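Local coordinates for PbSGBP-B lipoprotein (Prevotella bryantii B14, PDB 6D2Y) that probably binds polysaccharides at the cell surface, as a lipoprotein of a polysaccharide utilization locus, at residues A[145-156]-A[182-193]; A[360-368]-A[425-434]. All coordinates share one frame; numbering follows the deposited sequence.

Overall arrangement
Both contacts belong to beta-rich modules, but to different ones. From the N terminus the chain first forms the strands between residues 39 and 129 and then enters the IPT/TIG region, where contact 1 pairs strand 148-154 with strand 186-190 and closes a 25-residue excursion that includes strands 165-168 and 172-173. The chain continues through magnesium ligands Asp-225, Asp-227, Ser-255 and Asn-257 before contact 2 packs the irregular loop 360-368 against strand 423-428 and the loop after it, closing 56 residues. The two closures follow in series, neither nested nor crossed. The centres of contact 1 and contact 2 lie about 38 Å apart, on opposite sides of the chain's centre. The nearest atoms of contact 1 and contact 2 are about 21 Å apart.

Contact 1 of 2, residues A[145-156]-A[182-193]; sequences AGEEVTITGDYF and IEKTKITFTMPE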
loop_
_atom_site.group_PDB
_atom_site.type_symbol
_atom_site.label_atom_id
_atom_site.label_comp_id
_atom_site.label_asym_id
_atom_site.label_seq_id
_atom_site.Cartn_x
_atom_site.Cartn_y
_atom_site.Cartn_z
ATOM N N ALA A 145 17.743 -1.911 12.600
ATOM C CA ALA A 145 17.710 -3.049 13.511
ATOM C C ALA A 145 17.286 -2.611 14.907
ATOM O O ALA A 145 17.836 -1.659 15.468
ATOM C CB ALA A 145 19.080 -3.724 13.564
ATOM N N GLY A 146 16.302 -3.314 15.469
ATOM C CA GLY A 146 15.781 -3.018 16.782
ATOM C C GLY A 146 14.491 -2.224 16.786
ATOM O O GLY A 146 13.812 -2.176 17.818
ATOM N N GLU A 147 14.136 -1.601 15.666
ATOM C CA GLU A 147 12.914 -0.817 15.586
ATOM C C GLU A 147 11.694 -1.727 15.513
ATOM O O GLU A 147 11.759 -2.854 15.013
ATOM C CB GLU A 147 12.942 0.105 14.367
ATOM C CG GLU A 147 13.416 1.519 14.666
ATOM C CD GLU A 147 14.147 2.150 13.495
ATOM O OE1 GLU A 147 15.005 3.028 13.732
ATOM O OE2 GLU A 147 13.861 1.773 12.338
ATOM N N GLU A 148 10.570 -1.222 16.016
ATOM C CA GLU A 148 9.312 -1.955 15.958
ATOM C C GLU A 148 8.693 -1.777 14.577
ATOM O O GLU A 148 8.436 -0.647 14.147
ATOM C CB GLU A 148 8.354 -1.471 17.044
ATOM C CG GLU A 148 7.165 -2.389 17.260
ATOM C CD GLU A 148 6.065 -1.738 18.075
ATOM O OE1 GLU A 148 5.387 -0.835 17.540
ATOM O OE2 GLU A 148 5.880 -2.128 19.248
ATOM N N VAL A 149 8.452 -2.887 13.886
ATOM C CA VAL A 149 7.914 -2.880 12.533
ATOM C C VAL A 149 6.542 -3.535 12.552
ATOM O O VAL A 149 6.344 -4.562 13.209
ATOM C CB VAL A 149 8.850 -3.608 11.547
ATOM C CG1 VAL A 149 8.379 -3.405 10.117
ATOM C CG2 VAL A 149 10.282 -3.127 11.718
ATOM N N THR A 150 5.596 -2.938 11.832
ATOM C CA THR A 150 4.255 -3.485 11.682
ATOM C C THR A 150 3.946 -3.664 10.203
ATOM O O THR A 150 4.200 -2.762 9.398
ATOM C CB THR A 150 3.204 -2.582 12.336
ATOM O OG1 THR A 150 3.191 -1.309 11.680
ATOM C CG2 THR A 150 3.508 -2.387 13.814
ATOM N N ILE A 151 3.404 -4.827 9.851
ATOM C CA ILE A 151 2.982 -5.129 8.488
ATOM C C ILE A 151 1.463 -5.198 8.485
ATOM O O ILE A 151 0.868 -5.996 9.221
ATOM C CB ILE A 151 3.603 -6.439 7.977
ATOM C CG1 ILE A 151 5.032 -6.197 7.499
ATOM C CG2 ILE A 151 2.775 -7.018 6.840
ATOM C CD1 ILE A 151 5.837 -7.462 7.329
ATOM N N THR A 152 0.832 -4.359 7.668
ATOM C CA THR A 152 -0.618 -4.252 7.624
ATOM C C THR A 152 -1.171 -5.014 6.428
ATOM O O THR A 152 -0.589 -4.995 5.339
ATOM C CB THR A 152 -1.057 -2.787 7.553
ATOM O OG1 THR A 152 -0.344 -2.023 8.535
ATOM C CG2 THR A 152 -2.552 -2.659 7.809
ATOM N N GLY A 153 -2.297 -5.687 6.640
ATOM C CA GLY A 153 -2.949 -6.429 5.582
ATOM C C GLY A 153 -4.238 -7.080 6.037
ATOM O O GLY A 153 -5.084 -6.427 6.656
ATOM N N ASP A 154 -4.398 -8.366 5.737
ATOM C CA ASP A 154 -5.597 -9.091 6.126
ATOM C C ASP A 154 -5.304 -10.583 6.104
ATOM O O ASP A 154 -4.370 -11.043 5.440
ATOM C CB ASP A 154 -6.778 -8.759 5.207
ATOM C CG ASP A 154 -8.119 -8.988 5.876
ATOM O OD1 ASP A 154 -8.161 -9.719 6.888
ATOM O OD2 ASP A 154 -9.131 -8.440 5.393
ATOM N N TYR A 155 -6.121 -11.329 6.849
ATOM C CA TYR A 155 -6.043 -12.790 6.907
ATOM C C TYR A 155 -4.672 -13.264 7.390
ATOM O O TYR A 155 -4.103 -14.222 6.863
ATOM C CB TYR A 155 -6.401 -13.415 5.556
ATOM C CG TYR A 155 -7.789 -13.041 5.084
ATOM C CD1 TYR A 155 -7.972 -12.194 3.997
ATOM C CD2 TYR A 155 -8.917 -13.528 5.732
ATOM C CE1 TYR A 155 -9.240 -11.846 3.569
ATOM C CE2 TYR A 155 -10.187 -13.185 5.311
ATOM C CZ TYR A 155 -10.344 -12.344 4.230
ATOM O OH TYR A 155 -11.609 -12.004 3.810
ATOM N N PHE A 156 -4.138 -12.583 8.405
ATOM C CA PHE A 156 -2.943 -13.039 9.113
ATOM C C PHE A 156 -3.415 -13.917 10.264
ATOM O O PHE A 156 -3.667 -13.446 11.374
ATOM C CB PHE A 156 -2.115 -11.862 9.613
ATOM C CG PHE A 156 -1.595 -10.972 8.522
ATOM C CD1 PHE A 156 -1.209 -11.499 7.300
ATOM C CD2 PHE A 156 -1.489 -9.605 8.723
ATOM C CE1 PHE A 156 -0.728 -10.677 6.298
ATOM C CE2 PHE A 156 -1.011 -8.778 7.726
ATOM C CZ PHE A 156 -0.630 -9.314 6.510
ATOM N N ILE A 182 0.496 -10.987 16.589
ATOM C CA ILE A 182 -0.088 -11.297 15.287
ATOM C C ILE A 182 -1.595 -11.132 15.403
ATOM O O ILE A 182 -2.258 -11.910 16.100
ATOM C CB ILE A 182 0.266 -12.711 14.809
ATOM C CG1 ILE A 182 1.771 -12.839 14.565
ATOM C CG2 ILE A 182 -0.503 -13.050 13.540
ATOM C CD1 ILE A 182 2.192 -14.198 14.052
ATOM N N GLU A 183 -2.135 -10.122 14.731
ATOM C CA GLU A 183 -3.570 -9.926 14.598
ATOM C C GLU A 183 -3.989 -10.240 13.168
ATOM O O GLU A 183 -3.157 -10.434 12.279
ATOM C CB GLU A 183 -3.967 -8.492 14.968
ATOM C CG GLU A 183 -3.474 -8.033 16.329
ATOM C CD GLU A 183 -3.639 -6.537 16.529
ATOM O OE1 GLU A 183 -4.430 -5.918 15.785
ATOM O OE2 GLU A 183 -2.975 -5.980 17.429
ATOM N N LYS A 184 -5.305 -10.276 12.951
ATOM C CA LYS A 184 -5.819 -10.614 11.630
ATOM C C LYS A 184 -5.338 -9.624 10.577
ATOM O O LYS A 184 -5.058 -10.009 9.435
ATOM C CB LYS A 184 -7.347 -10.675 11.662
ATOM C CG LYS A 184 -7.986 -10.966 10.309
ATOM C CD LYS A 184 -9.471 -11.266 10.447
ATOM C CE LYS A 184 -10.121 -11.453 9.088
ATOM N NZ LYS A 184 -10.131 -10.190 8.299
ATOM N N THR A 185 -5.213 -8.345 10.943
ATOM C CA THR A 185 -4.834 -7.310 9.992
ATOM C C THR A 185 -3.409 -6.803 10.152
ATOM O O THR A 185 -2.900 -6.157 9.231
ATOM C CB THR A 185 -5.783 -6.106 10.096
ATOM O OG1 THR A 185 -5.967 -5.755 11.472
ATOM C CG2 THR A 185 -7.130 -6.433 9.476
ATOM N N LYS A 186 -2.757 -7.059 11.285
ATOM C CA LYS A 186 -1.445 -6.486 11.544
ATOM C C LYS A 186 -0.526 -7.520 12.175
ATOM O O LYS A 186 -0.931 -8.257 13.078
ATOM C CB LYS A 186 -1.539 -5.249 12.453
ATOM C CG LYS A 186 -2.449 -4.146 11.921
ATOM C CD LYS A 186 -2.038 -2.771 12.432
ATOM C CE LYS A 186 -2.797 -1.665 11.708
ATOM N NZ LYS A 186 -1.948 -0.937 10.719
ATOM N N ILE A 187 0.712 -7.560 11.688
ATOM C CA ILE A 187 1.790 -8.352 12.272
ATOM C C ILE A 187 2.838 -7.384 12.798
ATOM O O ILE A 187 3.261 -6.473 12.078
ATOM C CB ILE A 187 2.410 -9.313 11.243
ATOM C CG1 ILE A 187 1.365 -10.292 10.710
ATOM C CG2 ILE A 187 3.590 -10.058 11.855
ATOM C CD1 ILE A 187 1.840 -11.079 9.506
ATOM N N THR A 188 3.263 -7.580 14.043
ATOM C CA THR A 188 4.231 -6.700 14.684
ATOM C C THR A 188 5.464 -7.503 15.074
ATOM O O THR A 188 5.347 -8.557 15.708
ATOM C CB THR A 188 3.628 -6.025 15.917
ATOM O OG1 THR A 188 2.398 -5.385 15.557
ATOM C CG2 THR A 188 4.584 -4.983 16.471
ATOM N N PHE A 189 6.642 -7.003 14.700
ATOM C CA PHE A 189 7.884 -7.686 15.025
ATOM C C PHE A 189 8.995 -6.666 15.229
ATOM O O PHE A 189 8.899 -5.514 14.795
ATOM C CB PHE A 189 8.279 -8.700 13.941
ATOM C CG PHE A 189 8.697 -8.075 12.632
ATOM C CD1 PHE A 189 7.749 -7.679 11.700
ATOM C CD2 PHE A 189 10.039 -7.894 12.330
ATOM C CE1 PHE A 189 8.131 -7.114 10.495
ATOM C CE2 PHE A 189 10.427 -7.325 11.126
ATOM C CZ PHE A 189 9.472 -6.935 10.209
ATOM N N THR A 190 10.051 -7.104 15.908
ATOM C CA THR A 190 11.243 -6.296 16.123
ATOM C C THR A 190 12.288 -6.682 15.082
ATOM O O THR A 190 12.707 -7.844 15.021
ATOM C CB THR A 190 11.788 -6.488 17.541
ATOM O OG1 THR A 190 10.787 -6.127 18.500
ATOM C CG2 THR A 190 13.009 -5.611 17.763
HETATM N N MSE A 191 12.702 -5.710 14.272
HETATM C CA MSE A 191 13.598 -5.931 13.135
HETATM C C MSE A 191 14.936 -6.534 13.565
HETATM O O MSE A 191 15.690 -5.900 14.297
HETATM C CB MSE A 191 13.829 -4.608 12.408
HETATM C CG MSE A 191 14.915 -4.605 11.341
HETATM SE SE MSE A 191 14.594 -5.964 9.993
HETATM C CE MSE A 191 12.930 -5.275 9.254
ATOM N N PRO A 192 15.234 -7.749 13.107
ATOM C CA PRO A 192 16.551 -8.338 13.382
ATOM C C PRO A 192 17.664 -7.536 12.726
ATOM O O PRO A 192 17.445 -6.661 11.885
ATOM C CB PRO A 192 16.454 -9.748 12.789
ATOM C CG PRO A 192 14.997 -10.023 12.684
ATOM C CD PRO A 192 14.331 -8.703 12.441
ATOM N N GLU A 193 18.892 -7.851 13.130
ATOM C CA GLU A 193 20.049 -7.146 12.600
ATOM C C GLU A 193 20.434 -7.609 11.203
ATOM O O GLU A 193 21.131 -6.876 10.495
ATOM C CB GLU A 193 21.249 -7.316 13.535
ATOM C CG GLU A 193 21.219 -6.425 14.766
ATOM C CD GLU A 193 22.315 -5.374 14.756
ATOM O OE1 GLU A 193 22.725 -4.946 13.655
ATOM O OE2 GLU A 193 22.769 -4.975 15.849
#
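Val-149 and Phe-189 face each other in an antiparallel strand pair of the IPT/TIG domain, a member of the immunoglobulin-like E-set. They form a hydrogen-bonded pair, Val-149 N to Phe-189 O at 2.8 Å, and Ile-151 with Ile-187 repeats the pattern two residues on. Strand 134-138 extends the sheet beside 148-154, and 179-182 does so beside 186-190.

Buried side chains line one face. The ring of Phe-189 stands between its backbone N and carbonyl carbon (chi1 69°), which lays one ring face beneath Val-149; CB of Val-149 is 3.9 Å from the centroid of the Phe-189 ring, a CH-pi contact. Further along, Phe-156 leaves the strand and turns its ring back against Ile-187, whose CD1 lies 3.7 Å from the Phe-156 centroid. The carbonyl O of Asp-154 lies over the rim of the opposite face, and Gly-153, with no side chain, leaves room for the far end of the ring.

The other face carries threonines and charged groups. The Lys-186 chain runs alongside Thr-152 and bends at its last torsion (chi4 -106°), where NZ donates to Thr-152 OG1 at 2.9 Å. At the last residue of strand 148-154, Asp-154 OD1 meets NZ of Lys-184, which precedes strand 186-190, in a salt bridge modelled so short that its exact length is doubtful. The same ammonium lies over the Tyr-155 ring, 4.5 Å from its centroid, as a cation-pi partner. OD1 of Asp-154 also takes the Tyr-155 N-H in a short, bent contact (130°) on the anti side, somewhat out of the carboxylate plane.

The chemistry thus divides by face, the hydrocarbon side consistent with a sandwich interior; where strand 148-154 ends, the lysine probably offsets the carboxylate's charge.

Contact 2 of 2, residues A[360-368]-A[425-434]; sequences NTWFHAQNG and NIFLIKGAYN
Between the irregular loop 360-368 and residues 425-434, the backbones keep apart, and even at the close approach of Gln-366 and Tyr-433 their CA atoms are 7.3 Å from each other. Side chains fill the interval. Tyr-433 reaches over so that its OH accepts the backbone N-H of Gln-366 at 2.8 Å (N-H...O 152°), while Glu-405 is a second partner of the hydroxyl. The Gln-366 side chain runs back over the ring in the opposite sense, its CG perched 3.3 Å from the Tyr-433 centroid and nearly on the ring normal, a tight CH-pi contact.

Segment 425-428 belongs to strand 423-428, which lies between strands 279-282 and 330-335 in an antiparallel sheet of the predicted xyloglucan-binding domain; loop 360-368 covers side chains from that sheet. Phe-363, with chi1 at 57°, brings CE1 to the edge of the Phe-427 ring, 3.7 Å from CD2 of Phe-427, the planes almost perpendicular at 85°. Asn-425 meets the edge of the Trp-362 indole, its CG 3.7 Å from CZ2 of Trp-362. One water accepts from both Trp-362 NE1 at 3.0 Å and Asn-425 ND2 at 3.1 Å, and with OD1 taken by Trp-283, the buried amide is held at both ends.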
loop_
_atom_site.group_PDB
_atom_site.type_symbol
_atom_site.label_atom_id
_atom_site.label_comp_id
_atom_site.label_asym_id
_atom_site.label_seq_id
_atom_site.Cartn_x
_atom_site.Cartn_y
_atom_site.Cartn_z
ATOM N N ASN A 360 5.900 28.344 -12.948
ATOM C CA ASN A 360 5.113 27.786 -11.854
ATOM C C ASN A 360 3.624 27.793 -12.177
ATOM O O ASN A 360 2.796 27.787 -11.262
ATOM C CB ASN A 360 5.377 28.531 -10.541
ATOM C CG ASN A 360 5.138 30.024 -10.654
ATOM O OD1 ASN A 360 4.568 30.506 -11.631
ATOM N ND2 ASN A 360 5.570 30.766 -9.639
ATOM N N THR A 361 3.273 27.818 -13.462
ATOM C CA THR A 361 1.886 27.772 -13.900
ATOM C C THR A 361 1.476 26.404 -14.427
ATOM O O THR A 361 0.278 26.159 -14.601
ATOM C CB THR A 361 1.637 28.819 -14.995
ATOM O OG1 THR A 361 2.406 28.489 -16.158
ATOM C CG2 THR A 361 2.035 30.206 -14.514
ATOM N N TRP A 362 2.436 25.511 -14.675
ATOM C CA TRP A 362 2.128 24.263 -15.365
ATOM C C TRP A 362 1.296 23.318 -14.507
ATOM O O TRP A 362 0.539 22.504 -15.048
ATOM C CB TRP A 362 3.421 23.580 -15.808
ATOM C CG TRP A 362 4.242 23.060 -14.676
ATOM C CD1 TRP A 362 5.104 23.770 -13.892
ATOM C CD2 TRP A 362 4.279 21.712 -14.195
ATOM N NE1 TRP A 362 5.676 22.947 -12.952
ATOM C CE2 TRP A 362 5.186 21.678 -13.116
ATOM C CE3 TRP A 362 3.634 20.530 -14.569
ATOM C CZ2 TRP A 362 5.464 20.509 -12.412
ATOM C CZ3 TRP A 362 3.909 19.372 -13.865
ATOM C CH2 TRP A 362 4.817 19.370 -12.801
ATOM N N PHE A 363 1.415 23.402 -13.184
ATOM C CA PHE A 363 0.637 22.541 -12.303
ATOM C C PHE A 363 -0.685 23.165 -11.875
ATOM O O PHE A 363 -1.432 22.535 -11.119
ATOM C CB PHE A 363 1.461 22.148 -11.066
ATOM C CG PHE A 363 1.965 23.314 -10.262
ATOM C CD1 PHE A 363 1.193 23.864 -9.253
ATOM C CD2 PHE A 363 3.220 23.846 -10.503
ATOM C CE1 PHE A 363 1.657 24.932 -8.509
ATOM C CE2 PHE A 363 3.690 24.914 -9.761
ATOM C CZ PHE A 363 2.907 25.456 -8.763
ATOM N N HIS A 364 -1.001 24.371 -12.343
ATOM C CA HIS A 364 -2.303 24.982 -12.089
ATOM C C HIS A 364 -2.756 25.768 -13.318
ATOM O O HIS A 364 -3.154 26.931 -13.239
ATOM C CB HIS A 364 -2.274 25.848 -10.828
ATOM C CG HIS A 364 -1.444 27.089 -10.950
ATOM N ND1 HIS A 364 -1.994 28.330 -11.184
ATOM C CD2 HIS A 364 -0.108 27.283 -10.848
ATOM C CE1 HIS A 364 -1.034 29.234 -11.233
ATOM N NE2 HIS A 364 0.121 28.625 -11.030
ATOM N N ALA A 365 -2.726 25.113 -14.477
ATOM C CA ALA A 365 -3.059 25.739 -15.748
ATOM C C ALA A 365 -4.510 25.519 -16.160
ATOM O O ALA A 365 -4.879 25.864 -17.287
ATOM C CB ALA A 365 -2.123 25.229 -16.845
ATOM N N GLN A 366 -5.336 24.953 -15.275
ATOM C CA GLN A 366 -6.749 24.687 -15.564
ATOM C C GLN A 366 -6.913 23.842 -16.826
ATOM O O GLN A 366 -7.796 24.083 -17.651
ATOM C CB GLN A 366 -7.547 25.990 -15.677
ATOM C CG GLN A 366 -8.423 26.290 -14.475
ATOM C CD GLN A 366 -9.234 27.560 -14.640
ATOM O OE1 GLN A 366 -10.441 27.574 -14.400
ATOM N NE2 GLN A 366 -8.574 28.635 -15.052
ATOM N N ASN A 367 -6.054 22.832 -16.974
ATOM C CA ASN A 367 -6.075 21.966 -18.148
ATOM C C ASN A 367 -6.387 20.515 -17.795
ATOM O O ASN A 367 -6.128 19.620 -18.603
ATOM C CB ASN A 367 -4.746 22.051 -18.903
ATOM C CG ASN A 367 -3.582 21.487 -18.108
ATOM O OD1 ASN A 367 -3.642 21.385 -16.882
ATOM N ND2 ASN A 367 -2.516 21.116 -18.806
ATOM N N GLY A 368 -6.935 20.261 -16.607
ATOM C CA GLY A 368 -7.316 18.912 -16.233
ATOM C C GLY A 368 -6.167 17.965 -15.965
ATOM O O GLY A 368 -6.360 16.747 -16.012
ATOM N N ASN A 425 7.216 17.866 -8.918
ATOM C CA ASN A 425 6.971 18.921 -7.947
ATOM C C ASN A 425 6.243 18.338 -6.745
ATOM O O ASN A 425 5.328 17.522 -6.898
ATOM C CB ASN A 425 6.137 20.056 -8.549
ATOM C CG ASN A 425 6.990 21.148 -9.154
ATOM O OD1 ASN A 425 8.138 20.917 -9.529
ATOM N ND2 ASN A 425 6.430 22.349 -9.252
ATOM N N ILE A 426 6.661 18.750 -5.552
ATOM C CA ILE A 426 5.959 18.441 -4.310
ATOM C C ILE A 426 5.626 19.774 -3.658
ATOM O O ILE A 426 6.528 20.499 -3.220
ATOM C CB ILE A 426 6.789 17.553 -3.373
ATOM C CG1 ILE A 426 7.274 16.303 -4.113
ATOM C CG2 ILE A 426 5.978 17.185 -2.138
ATOM C CD1 ILE A 426 7.614 15.141 -3.212
ATOM N N PHE A 427 4.337 20.100 -3.597
ATOM C CA PHE A 427 3.876 21.411 -3.158
ATOM C C PHE A 427 2.751 21.233 -2.150
ATOM O O PHE A 427 1.712 20.644 -2.470
ATOM C CB PHE A 427 3.406 22.248 -4.353
ATOM C CG PHE A 427 3.367 23.729 -4.088
ATOM C CD1 PHE A 427 3.770 24.245 -2.869
ATOM C CD2 PHE A 427 2.921 24.604 -5.064
ATOM C CE1 PHE A 427 3.729 25.606 -2.628
ATOM C CE2 PHE A 427 2.878 25.966 -4.829
ATOM C CZ PHE A 427 3.282 26.467 -3.609
ATOM N N LEU A 428 2.961 21.743 -0.939
ATOM C CA LEU A 428 1.930 21.779 0.095
ATOM C C LEU A 428 1.082 23.021 -0.135
ATOM O O LEU A 428 1.474 24.129 0.238
ATOM C CB LEU A 428 2.562 21.805 1.482
ATOM C CG LEU A 428 2.875 20.512 2.230
ATOM C CD1 LEU A 428 3.546 19.484 1.338
ATOM C CD2 LEU A 428 3.764 20.852 3.411
ATOM N N ILE A 429 -0.083 22.849 -0.750
ATOM C CA ILE A 429 -0.911 23.993 -1.111
ATOM C C ILE A 429 -2.334 23.511 -1.347
ATOM O O ILE A 429 -2.558 22.416 -1.870
ATOM C CB ILE A 429 -0.340 24.723 -2.351
ATOM C CG1 ILE A 429 -1.180 25.955 -2.693
ATOM C CG2 ILE A 429 -0.257 23.779 -3.541
ATOM C CD1 ILE A 429 -0.634 26.752 -3.846
ATOM N N LYS A 430 -3.295 24.337 -0.944
ATOM C CA LYS A 430 -4.697 24.157 -1.296
ATOM C C LYS A 430 -4.999 25.064 -2.483
ATOM O O LYS A 430 -4.972 26.292 -2.358
ATOM C CB LYS A 430 -5.610 24.472 -0.114
ATOM C CG LYS A 430 -7.085 24.474 -0.470
ATOM C CD LYS A 430 -7.863 25.466 0.376
ATOM C CE LYS A 430 -9.358 25.289 0.186
ATOM N NZ LYS A 430 -10.123 25.480 1.447
ATOM N N GLY A 431 -5.274 24.457 -3.637
ATOM C CA GLY A 431 -5.563 25.231 -4.823
ATOM C C GLY A 431 -7.014 25.654 -4.909
ATOM O O GLY A 431 -7.908 25.048 -4.318
ATOM N N ALA A 432 -7.245 26.725 -5.670
ATOM C CA ALA A 432 -8.591 27.270 -5.831
ATOM C C ALA A 432 -8.705 27.825 -7.248
ATOM O O ALA A 432 -8.249 28.939 -7.522
ATOM C CB ALA A 432 -8.883 28.340 -4.788
ATOM N N TYR A 433 -9.312 27.042 -8.135
ATOM C CA TYR A 433 -9.576 27.488 -9.494
ATOM C C TYR A 433 -10.803 28.383 -9.521
ATOM O O TYR A 433 -11.875 27.992 -9.048
ATOM C CB TYR A 433 -9.803 26.297 -10.416
ATOM C CG TYR A 433 -8.553 25.717 -11.009
ATOM C CD1 TYR A 433 -7.379 26.457 -11.094
ATOM C CD2 TYR A 433 -8.547 24.422 -11.486
ATOM C CE1 TYR A 433 -6.236 25.910 -11.642
ATOM C CE2 TYR A 433 -7.426 23.878 -12.029
ATOM C CZ TYR A 433 -6.270 24.613 -12.107
ATOM O OH TYR A 433 -5.159 24.026 -12.662
ATOM N N ASN A 434 -10.647 29.576 -10.093
ATOM C CA ASN A 434 -11.754 30.510 -10.282
ATOM C C ASN A 434 -12.477 30.778 -8.964
ATOM O O ASN A 434 -13.704 30.715 -8.872
ATOM C CB ASN A 434 -12.721 29.995 -11.349
ATOM C CG ASN A 434 -12.438 30.579 -12.718
ATOM O OD1 ASN A 434 -11.937 31.696 -12.838
ATOM N ND2 ASN A 434 -12.747 29.816 -13.760
HETATM O O HOH W 1 6.628 24.910 -10.941
#